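Local structure of saframycin Mx1 synthetase B (3KXW) at residues L69-P74 against V93-P98; V117-I122 against L141-I146; D272-R277 against E307-A312; L286-W291 against Q311-F316. The protein belongs to the AMP-binding (ANL) enzyme family, is also named a fatty acid AMP ligase, and carries 5'-O-[(S)-(dodecanoyloxy)(hydroxy)phosphoryl]adenosine in a pocket of this model. All coordinates share one frame; numbering follows the deposited sequence.

In the fold
The four contacts form two pairs within the AMP-binding part of the chain. Interactions 1 and 2, with centres about 11 Å apart, belong to one mixed sheet: strands 67-71 and 118-121 are neighbours in it, and Leu71 N lies 2.9 Å from Leu120 O, a probable hydrogen bond. Interactions 3 and 4, also about 11 Å apart between centres, both use helix 303-313 and share Gln311 and Ala312; Phe309 CZ packs 4.0 Å from Trp291 CZ3. The pairs stand well apart, interactions 1 and 3 being about 31 Å from centre to centre. The side chains of Pro94 and Asp272 each lie about 13 Å from the bound 5'-O-[(S)-(dodecanoyloxy)(hydroxy)phosphoryl]adenosine.

Interaction 1: L69-P74 against V93-P98; sequences LLLFAP and VPIYPP
A beta-alpha-beta unit brings Leu69-Leu71 beside Val93-Ile95 as parallel strands, with helix 76-87 as the crossover; the short strand axes approach to 4.5 Å at 25°. Leu70 takes part in both hydrogen bonds across the pair. Its N donates to Val93 O at 2.8 Å, from well above the carbonyl plane, and its O accepts from Ile95 N at 3.0 Å. On the face carrying Leu69, Val93 and Ile95, the Leu69 side chain crosses that of Ile95 at about a right angle. With CG anti to the backbone N (chi1 -165°), Leu69 leans across the strand boundary and places CD1 3.7 Å from both Val93 CG1 and Ile95 CG2. At the end of the pairing, where Leu71 faces Ile95, the branches of Leu71 reach two prolines that follow the strand: CD2 lies 3.8 Å from Pro97 CB, while CD1 touches the CD carbon of the Pro98 ring, also at 3.8 Å. The Pro97 ring also packs against backbone, its CD 3.3 Å from Phe72 O. Helix 101-114 covers the Leu69 face through Val111, Ile110 and Ala107. Leu70 points to the other face, onto Ala81 and Cys85 of helix 76-87, and strand 118-121 flanks strand 67-71 on the side away from 91-95.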
loop_
_atom_site.group_PDB
_atom_site.type_symbol
_atom_site.label_atom_id
_atom_site.label_comp_id
_atom_site.label_asym_id
_atom_site.label_seq_id
_atom_site.Cartn_x
_atom_site.Cartn_y
_atom_site.Cartn_z
ATOM N N LEU A 69 17.583 4.932 -8.746
ATOM C CA LEU A 69 16.957 4.946 -7.431
ATOM C C LEU A 69 16.258 6.284 -7.190
ATOM O O LEU A 69 16.824 7.334 -7.466
ATOM C CB LEU A 69 18.039 4.731 -6.362
ATOM C CG LEU A 69 17.537 4.359 -4.978
ATOM C CD1 LEU A 69 16.829 3.000 -5.052
ATOM C CD2 LEU A 69 18.695 4.351 -3.944
ATOM N N LEU A 70 15.046 6.258 -6.653
ATOM C CA LEU A 70 14.320 7.503 -6.427
ATOM C C LEU A 70 14.037 7.646 -4.956
ATOM O O LEU A 70 13.181 6.958 -4.423
ATOM C CB LEU A 70 13.004 7.513 -7.191
ATOM C CG LEU A 70 13.139 7.295 -8.692
ATOM C CD1 LEU A 70 11.758 7.322 -9.365
ATOM C CD2 LEU A 70 14.028 8.371 -9.310
ATOM N N LEU A 71 14.791 8.524 -4.300
ATOM C CA LEU A 71 14.658 8.685 -2.857
ATOM C C LEU A 71 13.877 9.957 -2.612
ATOM O O LEU A 71 14.441 11.063 -2.693
ATOM C CB LEU A 71 16.049 8.717 -2.214
ATOM C CG LEU A 71 16.236 8.571 -0.714
ATOM C CD1 LEU A 71 17.728 8.465 -0.385
ATOM C CD2 LEU A 71 15.612 9.760 0.020
ATOM N N PHE A 72 12.575 9.817 -2.340
ATOM C CA PHE A 72 11.684 10.968 -2.185
ATOM C C PHE A 72 10.595 10.700 -1.175
ATOM O O PHE A 72 10.041 9.587 -1.124
ATOM C CB PHE A 72 10.980 11.306 -3.514
ATOM C CG PHE A 72 11.880 11.901 -4.542
ATOM C CD1 PHE A 72 12.117 13.273 -4.560
ATOM C CD2 PHE A 72 12.489 11.082 -5.502
ATOM C CE1 PHE A 72 12.981 13.831 -5.513
ATOM C CE2 PHE A 72 13.331 11.627 -6.471
ATOM C CZ PHE A 72 13.584 13.010 -6.470
ATOM N N ALA A 73 10.259 11.725 -0.400
ATOM C CA ALA A 73 8.992 11.744 0.314
ATOM C C ALA A 73 7.871 11.937 -0.722
ATOM O O ALA A 73 8.130 12.345 -1.862
ATOM C CB ALA A 73 8.979 12.879 1.353
ATOM N N PRO A 74 6.626 11.649 -0.332
ATOM C CA PRO A 74 5.509 11.910 -1.237
ATOM C C PRO A 74 5.506 13.365 -1.720
ATOM O O PRO A 74 5.864 14.260 -0.972
ATOM C CB PRO A 74 4.280 11.657 -0.353
ATOM C CG PRO A 74 4.755 10.723 0.723
ATOM C CD PRO A 74 6.174 11.172 0.990
ATOM N N VAL A 93 13.301 2.987 -9.476
ATOM C CA VAL A 93 13.291 2.237 -8.224
ATOM C C VAL A 93 12.993 3.167 -7.048
ATOM O O VAL A 93 13.901 3.734 -6.430
ATOM C CB VAL A 93 14.636 1.466 -7.966
ATOM C CG1 VAL A 93 14.507 0.609 -6.694
ATOM C CG2 VAL A 93 15.018 0.599 -9.189
ATOM N N PRO A 94 11.705 3.334 -6.738
ATOM C CA PRO A 94 11.269 4.205 -5.643
ATOM C C PRO A 94 11.538 3.634 -4.256
ATOM O O PRO A 94 11.257 2.456 -4.028
ATOM C CB PRO A 94 9.747 4.287 -5.839
ATOM C CG PRO A 94 9.488 3.886 -7.225
ATOM C CD PRO A 94 10.574 2.858 -7.544
ATOM N N ILE A 95 12.049 4.455 -3.342
ATOM C CA ILE A 95 12.211 4.024 -1.955
ATOM C C ILE A 95 11.810 5.135 -0.979
ATOM O O ILE A 95 11.962 6.315 -1.283
ATOM C CB ILE A 95 13.674 3.593 -1.636
ATOM C CG1 ILE A 95 14.624 4.791 -1.707
ATOM C CG2 ILE A 95 14.130 2.491 -2.561
ATOM C CD1 ILE A 95 16.073 4.492 -1.204
ATOM N N TYR A 96 11.290 4.739 0.181
ATOM C CA TYR A 96 11.053 5.645 1.307
ATOM C C TYR A 96 12.369 6.265 1.738
ATOM O O TYR A 96 13.375 5.571 1.817
ATOM C CB TYR A 96 10.520 4.859 2.516
ATOM C CG TYR A 96 9.150 4.241 2.364
ATOM C CD1 TYR A 96 7.996 4.944 2.748
ATOM C CD2 TYR A 96 8.996 2.935 1.883
ATOM C CE1 TYR A 96 6.721 4.374 2.623
ATOM C CE2 TYR A 96 7.721 2.362 1.753
ATOM C CZ TYR A 96 6.594 3.090 2.127
ATOM O OH TYR A 96 5.343 2.526 1.987
ATOM N N PRO A 97 12.376 7.567 2.035
ATOM C CA PRO A 97 13.598 8.150 2.598
ATOM C C PRO A 97 14.015 7.372 3.856
ATOM O O PRO A 97 13.150 7.055 4.682
ATOM C CB PRO A 97 13.170 9.589 2.920
ATOM C CG PRO A 97 12.150 9.884 1.878
ATOM C CD PRO A 97 11.375 8.595 1.701
ATOM N N PRO A 98 15.312 7.029 3.972
ATOM C CA PRO A 98 15.821 6.139 5.031
ATOM C C PRO A 98 16.013 6.897 6.342
ATOM O O PRO A 98 17.140 7.049 6.826
ATOM C CB PRO A 98 17.164 5.657 4.469
ATOM C CG PRO A 98 17.618 6.765 3.549
ATOM C CD PRO A 98 16.365 7.458 3.032
#

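Interaction 2: V117-I122 against L141-I146; sequences VIVLMI and LKIPAI
Strands 118-121 and 143-147 run parallel in the five-stranded mixed sheet, and the tight part of their contact is the bonded core where Val119 pairs with Ala145 and Leu120 with Ile146. Three backbone hydrogen bonds define it. Val119 N donates to Pro144 O at 2.9 Å, Ile146 N returns a bond of 2.9 Å to Val119 O, and Met121 N reaches Ile146 O over a longer 3.2 Å. The strand axes diverge by 32°, the usual twist of neighbouring strands.

On the face of Val119 and Ala145, Val119 CG1 meets Ala145 CB at 3.6 Å. Its chi1 of 55° sets CG1 between the backbone N and the carbonyl carbon and turns it to the neighbouring strand, where Ile143 CB is a looser partner. Met121, a selenomethionine bent at chi3, brings its CE methyl toward the same Ala145 CB. Phe140 and Leu69 also pack on Val119, so Val119, Ala145 and Met121 are all buried. On the other face, Leu120 and Ile146 lie side by side, pointing the same way, and Leu120 is buried as well.

The looser side is at the start of the strands, where Val117 and Pro144 are partly exposed, as is the remainder of Ile146. There, Pro144 CD is 3.5 Å from Val117 O, so a ring meets a carbonyl oxygen where no strand bond forms. The Ile118 side chain crosses that of Pro144 at about a right angle, with CD1 3.8 Å from Pro144 CB, while its CG2 branch lies 3.9 Å from Ile146 CD1.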
loop_
_atom_site.group_PDB
_atom_site.type_symbol
_atom_site.label_atom_id
_atom_site.label_comp_id
_atom_site.label_asym_id
_atom_site.label_seq_id
_atom_site.Cartn_x
_atom_site.Cartn_y
_atom_site.Cartn_z
ATOM N N VAL A 117 22.436 3.084 -11.070
ATOM C CA VAL A 117 23.584 3.856 -11.535
ATOM C C VAL A 117 23.584 5.266 -10.991
ATOM O O VAL A 117 24.644 5.868 -10.861
ATOM C CB VAL A 117 23.703 3.896 -13.080
ATOM C CG1 VAL A 117 24.007 2.507 -13.614
ATOM C CG2 VAL A 117 22.449 4.517 -13.751
ATOM N N ILE A 118 22.391 5.773 -10.667
ATOM C CA ILE A 118 22.178 7.138 -10.184
ATOM C C ILE A 118 21.056 7.105 -9.156
ATOM O O ILE A 118 20.178 6.260 -9.241
ATOM C CB ILE A 118 21.755 8.085 -11.316
ATOM C CG1 ILE A 118 22.894 8.285 -12.301
ATOM C CG2 ILE A 118 21.311 9.439 -10.781
ATOM C CD1 ILE A 118 24.066 9.017 -11.700
ATOM N N VAL A 119 21.116 7.981 -8.158
ATOM C CA VAL A 119 19.972 8.208 -7.277
ATOM C C VAL A 119 19.545 9.679 -7.370
ATOM O O VAL A 119 20.383 10.579 -7.367
ATOM C CB VAL A 119 20.231 7.755 -5.798
ATOM C CG1 VAL A 119 21.476 8.409 -5.218
ATOM C CG2 VAL A 119 19.017 8.047 -4.915
ATOM N N LEU A 120 18.243 9.896 -7.519
ATOM C CA LEU A 120 17.658 11.230 -7.480
ATOM C C LEU A 120 17.006 11.485 -6.133
ATOM O O LEU A 120 16.377 10.606 -5.552
ATOM C CB LEU A 120 16.620 11.411 -8.598
ATOM C CG LEU A 120 17.184 11.093 -9.988
ATOM C CD1 LEU A 120 16.119 11.262 -11.052
ATOM C CD2 LEU A 120 18.409 11.966 -10.348
HETATM N N MSE A 121 17.164 12.690 -5.619
HETATM C CA MSE A 121 16.487 13.055 -4.374
HETATM C C MSE A 121 16.437 14.568 -4.323
HETATM O O MSE A 121 17.090 15.206 -5.122
HETATM C CB MSE A 121 17.272 12.505 -3.176
HETATM C CG MSE A 121 18.655 13.144 -2.995
HETATM SE SE MSE A 121 19.648 12.276 -1.530
HETATM C CE MSE A 121 20.082 10.549 -2.380
ATOM N N ILE A 122 15.706 15.154 -3.374
ATOM C CA ILE A 122 15.712 16.621 -3.292
ATOM C C ILE A 122 16.984 17.163 -2.619
ATOM O O ILE A 122 17.645 16.450 -1.872
ATOM C CB ILE A 122 14.465 17.203 -2.603
ATOM C CG1 ILE A 122 14.463 16.871 -1.109
ATOM C CG2 ILE A 122 13.191 16.752 -3.315
ATOM C CD1 ILE A 122 13.380 17.587 -0.338
ATOM N N LEU A 141 24.988 5.704 -0.237
ATOM C CA LEU A 141 25.379 4.298 -0.261
ATOM C C LEU A 141 26.128 3.956 -1.545
ATOM O O LEU A 141 25.791 2.992 -2.250
ATOM C CB LEU A 141 24.152 3.397 -0.076
ATOM C CG LEU A 141 23.221 3.663 1.111
ATOM C CD1 LEU A 141 22.058 2.673 1.064
ATOM C CD2 LEU A 141 23.957 3.551 2.475
ATOM N N LYS A 142 27.140 4.771 -1.846
ATOM C CA LYS A 142 28.044 4.602 -2.990
ATOM C C LYS A 142 27.443 4.873 -4.357
ATOM O O LYS A 142 28.107 4.664 -5.363
ATOM C CB LYS A 142 28.698 3.216 -3.013
ATOM C CG LYS A 142 29.276 2.778 -1.692
ATOM C CD LYS A 142 29.953 1.427 -1.837
ATOM C CE LYS A 142 30.254 0.823 -0.476
ATOM N NZ LYS A 142 30.959 -0.491 -0.611
ATOM N N ILE A 143 26.194 5.323 -4.403
ATOM C CA ILE A 143 25.564 5.615 -5.690
ATOM C C ILE A 143 25.630 7.110 -5.953
ATOM O O ILE A 143 25.225 7.895 -5.103
ATOM C CB ILE A 143 24.065 5.218 -5.716
ATOM C CG1 ILE A 143 23.847 3.815 -5.152
ATOM C CG2 ILE A 143 23.529 5.333 -7.144
ATOM C CD1 ILE A 143 24.687 2.755 -5.856
ATOM N N PRO A 144 26.126 7.513 -7.128
ATOM C CA PRO A 144 26.161 8.950 -7.419
ATOM C C PRO A 144 24.767 9.564 -7.307
ATOM O O PRO A 144 23.792 9.012 -7.834
ATOM C CB PRO A 144 26.648 9.008 -8.872
ATOM C CG PRO A 144 27.468 7.772 -9.042
ATOM C CD PRO A 144 26.798 6.717 -8.172
ATOM N N ALA A 145 24.690 10.701 -6.628
ATOM C CA ALA A 145 23.414 11.325 -6.311
ATOM C C ALA A 145 23.275 12.649 -7.046
ATOM O O ALA A 145 24.274 13.313 -7.354
ATOM C CB ALA A 145 23.256 11.496 -4.789
ATOM N N ILE A 146 22.038 13.011 -7.366
ATOM C CA ILE A 146 21.745 14.254 -8.065
ATOM C C ILE A 146 20.517 14.883 -7.442
ATOM O O ILE A 146 19.480 14.224 -7.275
ATOM C CB ILE A 146 21.461 14.031 -9.563
ATOM C CG1 ILE A 146 22.661 13.406 -10.262
ATOM C CG2 ILE A 146 21.060 15.369 -10.257
ATOM C CD1 ILE A 146 22.393 13.107 -11.743
#

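Interaction 3: D272-R277 against E307-A312; sequences DYCVKR and EHFYQA
The Phe309 ring meets Cys274 at its edge, with Cys274 CB close to the ring plane and 3.7 Å from CE1, while Val275 CG2 approaches the ring obliquely. The ring is directed to the facing helix by CG standing anti to the backbone N (chi1 -172°). Phe313 and, edge-to-face, Phe318 also meet this ring. At the His308 ring, a water lies at the edge in the ring plane. It is 2.7 Å from His308 ND1 and donates to Asp272 OD1 at 2.6 Å, joining two side chains whose direct separation, OD1 to ND1, is 4.4 Å. Thr305 OG1 binds the other carboxylate oxygen, Asp272 OD2, and thus restrains the group that receives the water's hydrogen. At the centre of the contact, one methyl of Val275 makes the closest approach between the helices: CG2 sits 3.6 Å from Phe309 CA, 3.7 Å from His308 O and 4.0 Å from Ala312 CB. It fits against backbone as well as side chains. The helix segments cross at 47° with axes 9.1 Å apart, the geometry of an oblique helix-helix packing, here with an apolar centre and a water-bridged polar margin joining helices 269-277 and 303-313 of the AMP-binding enzyme family region.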
loop_
_atom_site.group_PDB
_atom_site.type_symbol
_atom_site.label_atom_id
_atom_site.label_comp_id
_atom_site.label_asym_id
_atom_site.label_seq_id
_atom_site.Cartn_x
_atom_site.Cartn_y
_atom_site.Cartn_z
ATOM N N ASP A 272 -11.381 2.423 9.970
ATOM C CA ASP A 272 -11.480 2.316 11.416
ATOM C C ASP A 272 -10.784 3.476 12.078
ATOM O O ASP A 272 -11.229 3.978 13.101
ATOM C CB ASP A 272 -10.833 1.033 11.912
ATOM C CG ASP A 272 -11.693 -0.185 11.654
ATOM O OD1 ASP A 272 -12.900 -0.149 11.955
ATOM O OD2 ASP A 272 -11.148 -1.167 11.136
ATOM N N TYR A 273 -9.669 3.893 11.490
ATOM C CA TYR A 273 -8.870 4.969 12.058
ATOM C C TYR A 273 -9.658 6.280 12.040
ATOM O O TYR A 273 -9.606 7.051 13.005
ATOM C CB TYR A 273 -7.559 5.090 11.283
ATOM C CG TYR A 273 -6.515 5.968 11.919
ATOM C CD1 TYR A 273 -5.785 5.557 13.029
ATOM C CD2 TYR A 273 -6.246 7.205 11.388
ATOM C CE1 TYR A 273 -4.809 6.402 13.604
ATOM C CE2 TYR A 273 -5.298 8.018 11.925
ATOM C CZ TYR A 273 -4.582 7.635 13.025
ATOM O OH TYR A 273 -3.643 8.548 13.490
ATOM N N CYS A 274 -10.361 6.533 10.934
ATOM C CA CYS A 274 -11.286 7.680 10.858
ATOM C C CYS A 274 -12.380 7.635 11.914
ATOM O O CYS A 274 -12.635 8.628 12.591
ATOM C CB CYS A 274 -11.946 7.757 9.489
ATOM S SG CYS A 274 -10.848 8.305 8.159
ATOM N N VAL A 275 -13.019 6.475 12.052
ATOM C CA VAL A 275 -14.065 6.322 13.051
ATOM C C VAL A 275 -13.522 6.600 14.452
ATOM O O VAL A 275 -14.158 7.290 15.253
ATOM C CB VAL A 275 -14.685 4.913 12.991
ATOM C CG1 VAL A 275 -15.544 4.622 14.246
ATOM C CG2 VAL A 275 -15.511 4.754 11.728
ATOM N N LYS A 276 -12.357 6.041 14.747
ATOM C CA LYS A 276 -11.769 6.162 16.071
ATOM C C LYS A 276 -11.324 7.592 16.412
ATOM O O LYS A 276 -11.468 8.042 17.565
ATOM C CB LYS A 276 -10.582 5.215 16.215
ATOM C CG LYS A 276 -10.107 5.121 17.654
ATOM C CD LYS A 276 -9.711 3.738 18.001
ATOM C CE LYS A 276 -9.716 3.524 19.507
ATOM N NZ LYS A 276 -10.951 2.848 19.944
ATOM N N ARG A 277 -10.781 8.294 15.415
ATOM C CA ARG A 277 -10.084 9.568 15.640
ATOM C C ARG A 277 -10.969 10.815 15.495
ATOM O O ARG A 277 -10.615 11.879 15.988
ATOM C CB ARG A 277 -8.888 9.716 14.691
ATOM C CG ARG A 277 -7.630 8.862 15.038
ATOM C CD ARG A 277 -6.851 9.360 16.260
ATOM N NE ARG A 277 -6.336 10.722 16.104
ATOM C CZ ARG A 277 -5.110 11.034 15.701
ATOM N NH1 ARG A 277 -4.227 10.091 15.416
ATOM N NH2 ARG A 277 -4.758 12.307 15.599
ATOM N N GLU A 307 -19.215 -1.037 8.209
ATOM C CA GLU A 307 -20.496 -0.692 8.809
ATOM C C GLU A 307 -20.280 0.435 9.811
ATOM O O GLU A 307 -21.060 1.372 9.827
ATOM C CB GLU A 307 -21.169 -1.919 9.432
ATOM C CG GLU A 307 -22.433 -1.648 10.264
ATOM C CD GLU A 307 -23.613 -1.073 9.485
ATOM O OE1 GLU A 307 -23.620 -1.068 8.241
ATOM O OE2 GLU A 307 -24.572 -0.619 10.144
ATOM N N HIS A 308 -19.216 0.347 10.620
ATOM C CA HIS A 308 -18.850 1.415 11.555
ATOM C C HIS A 308 -18.640 2.725 10.834
ATOM O O HIS A 308 -19.094 3.763 11.290
ATOM C CB HIS A 308 -17.557 1.109 12.306
ATOM C CG HIS A 308 -17.701 0.117 13.415
ATOM N ND1 HIS A 308 -16.656 -0.212 14.247
ATOM C CD2 HIS A 308 -18.759 -0.621 13.825
ATOM C CE1 HIS A 308 -17.062 -1.112 15.127
ATOM N NE2 HIS A 308 -18.333 -1.381 14.890
ATOM N N PHE A 309 -17.930 2.675 9.712
ATOM C CA PHE A 309 -17.636 3.884 8.961
ATOM C C PHE A 309 -18.911 4.468 8.355
ATOM O O PHE A 309 -19.119 5.683 8.355
ATOM C CB PHE A 309 -16.625 3.591 7.844
ATOM C CG PHE A 309 -16.134 4.828 7.161
ATOM C CD1 PHE A 309 -15.044 5.514 7.665
ATOM C CD2 PHE A 309 -16.777 5.314 6.037
ATOM C CE1 PHE A 309 -14.566 6.682 7.046
ATOM C CE2 PHE A 309 -16.326 6.485 5.417
ATOM C CZ PHE A 309 -15.211 7.157 5.914
ATOM N N TYR A 310 -19.763 3.586 7.856
ATOM C CA TYR A 310 -21.002 4.032 7.239
ATOM C C TYR A 310 -21.880 4.736 8.265
ATOM O O TYR A 310 -22.377 5.826 8.004
ATOM C CB TYR A 310 -21.761 2.863 6.613
ATOM C CG TYR A 310 -23.189 3.235 6.292
ATOM C CD1 TYR A 310 -23.475 4.200 5.329
ATOM C CD2 TYR A 310 -24.243 2.649 6.962
ATOM C CE1 TYR A 310 -24.792 4.558 5.031
ATOM C CE2 TYR A 310 -25.555 3.005 6.674
ATOM C CZ TYR A 310 -25.822 3.940 5.711
ATOM O OH TYR A 310 -27.136 4.279 5.455
ATOM N N GLN A 311 -22.038 4.127 9.439
ATOM C CA GLN A 311 -22.845 4.733 10.500
ATOM C C GLN A 311 -22.254 6.076 10.966
ATOM O O GLN A 311 -22.983 7.022 11.269
ATOM C CB GLN A 311 -23.018 3.773 11.689
ATOM C CG GLN A 311 -23.847 2.507 11.403
ATOM C CD GLN A 311 -25.262 2.834 10.974
ATOM O OE1 GLN A 311 -25.792 3.891 11.318
ATOM N NE2 GLN A 311 -25.867 1.948 10.201
ATOM N N ALA A 312 -20.929 6.158 11.017
ATOM C CA ALA A 312 -20.253 7.379 11.450
ATOM C C ALA A 312 -20.372 8.553 10.464
ATOM O O ALA A 312 -20.303 9.718 10.876
ATOM C CB ALA A 312 -18.765 7.088 11.774
HETATM O O HOH W 1 -14.434 1.223 13.595
#

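Interaction 4: L286-W291 against Q311-F316; sequences LDLSSW and QAFKEF
A single backbone hydrogen bond joins Leu288 to Phe316, although the 286-291 segment is neither helix nor strand: Leu288 N donates to Phe316 O at 2.7 Å, nearly in line with the carbonyl. Asp287 CA lies 3.4 Å from the same oxygen, which therefore receives an N-H and a CA-H contact from consecutive residues. Apolar side chains pack beside this bond. Leu286 CB meets Phe316 CB at 3.9 Å, and Leu286 O lies at the edge of the Phe316 ring, 3.7 Å from CD1. Leu286 CD1 reaches Phe313 CE1 obliquely at 3.9 Å, and Leu288 CD1 adds a contact of 4.0 Å to Phe313 CB. The direction of the Phe313 ring follows from chi1 -63°, which sets CG anti to the carbonyl carbon; Leu253 of helix 250-259 and Phe318 also pack on it, and Lys283 makes a cation-pi contact. In the loop, Asp287 OD1 accepts from Ser289 N at 3.1 Å and from Ser289 OG, both from the same face of the carboxylate. The first of these bonds makes an Asx turn over Asp287-Ser289 that overlaps the type I beta turn of Leu288-Trp291, just ahead of strand 293-296.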
loop_
_atom_site.group_PDB
_atom_site.type_symbol
_atom_site.label_atom_id
_atom_site.label_comp_id
_atom_site.label_asym_id
_atom_site.label_seq_id
_atom_site.Cartn_x
_atom_site.Cartn_y
_atom_site.Cartn_z
ATOM N N LEU A 286 -18.512 18.426 6.658
ATOM C CA LEU A 286 -18.255 17.392 5.654
ATOM C C LEU A 286 -19.420 17.268 4.682
ATOM O O LEU A 286 -20.550 17.535 5.039
ATOM C CB LEU A 286 -18.014 16.032 6.314
ATOM C CG LEU A 286 -16.776 15.919 7.192
ATOM C CD1 LEU A 286 -16.698 14.511 7.805
ATOM C CD2 LEU A 286 -15.515 16.256 6.395
ATOM N N ASP A 287 -19.126 16.848 3.457
ATOM C CA ASP A 287 -20.133 16.475 2.472
ATOM C C ASP A 287 -19.472 15.469 1.556
ATOM O O ASP A 287 -18.661 15.833 0.714
ATOM C CB ASP A 287 -20.588 17.675 1.647
ATOM C CG ASP A 287 -21.529 17.280 0.506
ATOM O OD1 ASP A 287 -21.952 16.107 0.416
ATOM O OD2 ASP A 287 -21.877 18.162 -0.299
ATOM N N LEU A 288 -19.830 14.205 1.726
ATOM C CA LEU A 288 -19.139 13.127 1.049
ATOM C C LEU A 288 -19.984 12.558 -0.081
ATOM O O LEU A 288 -19.738 11.444 -0.548
ATOM C CB LEU A 288 -18.786 12.023 2.064
ATOM C CG LEU A 288 -17.899 12.509 3.223
ATOM C CD1 LEU A 288 -17.758 11.431 4.334
ATOM C CD2 LEU A 288 -16.528 13.040 2.758
ATOM N N SER A 289 -20.998 13.309 -0.520
ATOM C CA SER A 289 -21.884 12.801 -1.574
ATOM C C SER A 289 -21.182 12.536 -2.910
ATOM O O SER A 289 -21.637 11.696 -3.670
ATOM C CB SER A 289 -23.095 13.728 -1.795
ATOM O OG SER A 289 -22.664 15.067 -1.988
ATOM N N SER A 290 -20.101 13.259 -3.200
ATOM C CA SER A 290 -19.357 13.066 -4.449
ATOM C C SER A 290 -18.627 11.724 -4.491
ATOM O O SER A 290 -18.288 11.220 -5.573
ATOM C CB SER A 290 -18.326 14.195 -4.677
ATOM O OG SER A 290 -17.242 14.161 -3.740
ATOM N N TRP A 291 -18.369 11.176 -3.304
ATOM C CA TRP A 291 -17.479 10.027 -3.112
ATOM C C TRP A 291 -18.218 8.722 -3.433
ATOM O O TRP A 291 -18.833 8.121 -2.561
ATOM C CB TRP A 291 -16.957 10.041 -1.663
ATOM C CG TRP A 291 -15.819 9.087 -1.366
ATOM C CD1 TRP A 291 -15.081 8.361 -2.264
ATOM C CD2 TRP A 291 -15.278 8.792 -0.074
ATOM N NE1 TRP A 291 -14.127 7.613 -1.594
ATOM C CE2 TRP A 291 -14.228 7.867 -0.255
ATOM C CE3 TRP A 291 -15.592 9.210 1.223
ATOM C CZ2 TRP A 291 -13.480 7.365 0.818
ATOM C CZ3 TRP A 291 -14.859 8.710 2.281
ATOM C CH2 TRP A 291 -13.810 7.804 2.075
ATOM N N GLN A 311 -22.038 4.127 9.439
ATOM C CA GLN A 311 -22.845 4.733 10.500
ATOM C C GLN A 311 -22.254 6.076 10.966
ATOM O O GLN A 311 -22.983 7.022 11.269
ATOM C CB GLN A 311 -23.018 3.773 11.689
ATOM C CG GLN A 311 -23.847 2.507 11.403
ATOM C CD GLN A 311 -25.262 2.834 10.974
ATOM O OE1 GLN A 311 -25.792 3.891 11.318
ATOM N NE2 GLN A 311 -25.867 1.948 10.201
ATOM N N ALA A 312 -20.929 6.158 11.017
ATOM C CA ALA A 312 -20.253 7.379 11.450
ATOM C C ALA A 312 -20.372 8.553 10.464
ATOM O O ALA A 312 -20.303 9.718 10.876
ATOM C CB ALA A 312 -18.765 7.088 11.774
ATOM N N PHE A 313 -20.547 8.264 9.173
ATOM C CA PHE A 313 -20.509 9.347 8.182
ATOM C C PHE A 313 -21.746 9.514 7.291
ATOM O O PHE A 313 -21.800 10.422 6.469
ATOM C CB PHE A 313 -19.194 9.295 7.384
ATOM C CG PHE A 313 -17.995 9.506 8.260
ATOM C CD1 PHE A 313 -17.662 10.782 8.681
ATOM C CD2 PHE A 313 -17.260 8.434 8.738
ATOM C CE1 PHE A 313 -16.591 11.002 9.505
ATOM C CE2 PHE A 313 -16.176 8.650 9.602
ATOM C CZ PHE A 313 -15.851 9.925 9.982
ATOM N N LYS A 314 -22.723 8.639 7.476
ATOM C CA LYS A 314 -23.942 8.652 6.668
ATOM C C LYS A 314 -24.679 9.972 6.756
ATOM O O LYS A 314 -25.288 10.405 5.788
ATOM C CB LYS A 314 -24.870 7.486 7.056
ATOM C CG LYS A 314 -25.535 7.596 8.410
ATOM C CD LYS A 314 -26.456 6.385 8.660
ATOM C CE LYS A 314 -27.269 6.538 9.953
ATOM N NZ LYS A 314 -28.076 5.305 10.258
ATOM N N GLU A 315 -24.620 10.624 7.911
ATOM C CA GLU A 315 -25.280 11.913 8.041
ATOM C C GLU A 315 -24.572 13.008 7.228
ATOM O O GLU A 315 -25.119 14.100 7.021
ATOM C CB GLU A 315 -25.452 12.295 9.513
ATOM C CG GLU A 315 -26.292 11.271 10.300
ATOM C CD GLU A 315 -27.661 10.981 9.673
ATOM O OE1 GLU A 315 -28.241 11.876 9.010
ATOM O OE2 GLU A 315 -28.186 9.857 9.850
ATOM N N PHE A 316 -23.380 12.698 6.728
ATOM C CA PHE A 316 -22.647 13.662 5.913
ATOM C C PHE A 316 -22.485 13.239 4.463
ATOM O O PHE A 316 -21.521 13.620 3.813
ATOM C CB PHE A 316 -21.307 14.007 6.552
ATOM C CG PHE A 316 -21.450 14.511 7.953
ATOM C CD1 PHE A 316 -21.579 15.863 8.210
ATOM C CD2 PHE A 316 -21.553 13.613 9.009
ATOM C CE1 PHE A 316 -21.750 16.320 9.519
ATOM C CE2 PHE A 316 -21.732 14.063 10.309
ATOM C CZ PHE A 316 -21.832 15.409 10.563
#